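PDB 6WES: Tox3 from Phaeosphaeria nodorum, which acts as a necrotrophic effector of a fungal pathogen, here its C-terminal disulfide-bonded beta-barrel part, probably left after pro-domain removal and recognised in the host through Snn3. Local coordinates for residues W49-A52 / L53-R57. Residues are numbered along the deposited sequence; the frame is centred on the assembly and turned at random.
Sequences WSNA and LNVDR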
# COMPACT_ATOMS: atom_id res chain seq x y z
N TRP A 49 2.23 8.64 -5.77
CA TRP A 49 1.28 7.72 -5.13
C TRP A 49 0.45 8.50 -4.13
O TRP A 49 0.98 9.39 -3.43
CB TRP A 49 2.03 6.63 -4.36
CG TRP A 49 2.89 5.69 -5.19
CD1 TRP A 49 4.22 5.80 -5.42
CD2 TRP A 49 2.47 4.48 -5.82
NE1 TRP A 49 4.67 4.73 -6.16
CE2 TRP A 49 3.60 3.91 -6.41
CE3 TRP A 49 1.23 3.82 -5.92
CZ2 TRP A 49 3.56 2.70 -7.10
CZ3 TRP A 49 1.19 2.61 -6.60
CH2 TRP A 49 2.34 2.07 -7.18
N SER A 50 -0.82 8.14 -4.00
CA SER A 50 -1.67 8.81 -3.02
C SER A 50 -2.67 7.82 -2.42
O SER A 50 -2.96 6.76 -2.99
CB SER A 50 -2.40 10.01 -3.61
OG SER A 50 -3.24 9.60 -4.67
N ASN A 51 -3.19 8.18 -1.25
CA ASN A 51 -4.18 7.36 -0.57
C ASN A 51 -5.50 7.38 -1.31
O ASN A 51 -6.00 8.44 -1.71
CB ASN A 51 -4.42 7.95 0.83
CG ASN A 51 -5.49 7.19 1.60
OD1 ASN A 51 -5.55 5.97 1.56
ND2 ASN A 51 -6.33 7.92 2.31
N ALA A 52 -6.09 6.20 -1.51
CA ALA A 52 -7.50 6.08 -1.83
C ALA A 52 -8.31 5.47 -0.70
O ALA A 52 -9.46 5.86 -0.50
CB ALA A 52 -7.71 5.29 -3.14
N LEU A 53 -7.74 4.54 0.07
CA LEU A 53 -8.40 4.01 1.26
C LEU A 53 -7.35 3.42 2.18
O LEU A 53 -6.59 2.54 1.76
CB LEU A 53 -9.40 2.91 0.89
CG LEU A 53 -9.99 2.19 2.11
CD1 LEU A 53 -10.87 3.14 2.89
CD2 LEU A 53 -10.77 0.97 1.68
N ASN A 54 -7.35 3.87 3.43
CA ASN A 54 -6.60 3.29 4.55
C ASN A 54 -5.10 3.47 4.49
O ASN A 54 -4.38 2.80 5.22
CB ASN A 54 -6.96 1.82 4.79
CG ASN A 54 -8.28 1.66 5.50
OD1 ASN A 54 -8.70 2.55 6.25
ND2 ASN A 54 -8.95 0.55 5.26
N VAL A 55 -4.57 4.39 3.69
CA VAL A 55 -3.14 4.64 3.71
C VAL A 55 -2.86 5.88 4.54
O VAL A 55 -3.28 7.00 4.19
CB VAL A 55 -2.54 4.78 2.30
CG1 VAL A 55 -1.02 4.95 2.39
CG2 VAL A 55 -2.89 3.58 1.46
N ASP A 56 -2.13 5.69 5.64
CA ASP A 56 -1.72 6.79 6.50
C ASP A 56 -0.45 7.46 6.01
O ASP A 56 -0.25 8.67 6.24
CB ASP A 56 -1.56 6.27 7.92
CG ASP A 56 -2.87 5.77 8.48
OD1 ASP A 56 -3.75 6.61 8.64
OD2 ASP A 56 -3.07 4.55 8.69
N ARG A 57 0.43 6.72 5.35
CA ARG A 57 1.66 7.27 4.79
C ARG A 57 2.25 6.21 3.89
O ARG A 57 1.91 5.02 4.00
CB ARG A 57 2.68 7.70 5.85
CG ARG A 57 3.11 6.60 6.78
CD ARG A 57 4.09 7.09 7.86
NE ARG A 57 4.30 6.02 8.82
CZ ARG A 57 5.23 5.08 8.70
NH1 ARG A 57 6.08 5.09 7.68
NH2 ARG A 57 5.31 4.10 9.61
O HOH W 1 -8.64 6.43 4.09
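Asn-51 reaches across the bend that follows it and takes the backbone of Val-55 on its side-chain carbonyl, an example of a side-chain amide bridging a tight corner, its carbonyl reaching four residues ahead. The one direct hydrogen bond between residues 49-52 and 53-57 runs from Val-55 N to Asn-51 OD1, 2.8 Å long with an N-H...O angle of 155°. The donor N of Val-55 approaches from above the amide plane, 57° out of it, and not on a lone pair. With CG anti to the backbone N (chi1 177°), the amide swings over the turn and OD1 faces its inside. Leu-53 N also lies 3.0 Å from Asn-51 OD1, but its angle is too poor for a bond.

The other half of the amide works through water. One molecule accepts from Asn-51 ND2 at 3.3 Å and from Asn-54 N at 2.9 Å, so the backbone N-H of Asn-54 is taken by water; Asn-51 OD1 lies 3.3 Å from Asn-54 N, but at a poor angle.

Within the antiparallel barrel, this corner carries the chain from strand 45-53, paired with strand 23-36, to strand 57-59, paired with strand 72-85. Ala-52 and Leu-53 together face Lys-28 of strand 23-36 in a classic beta bulge, and the Asn-54 side chain donates from ND2 to Asp-26 O.

Van der Waals contact across the turn is slight: Val-55 sets CB 3.3 Å and CG2 3.6 Å from Asn-51 OD1, the oxygen that its own N-H holds. Hydrophobic packing lies beyond the turn, where the buried Val-55 side chain rests on Val-27 and Val-29 of strand 23-36 and on Ala-77 of strand 72-85.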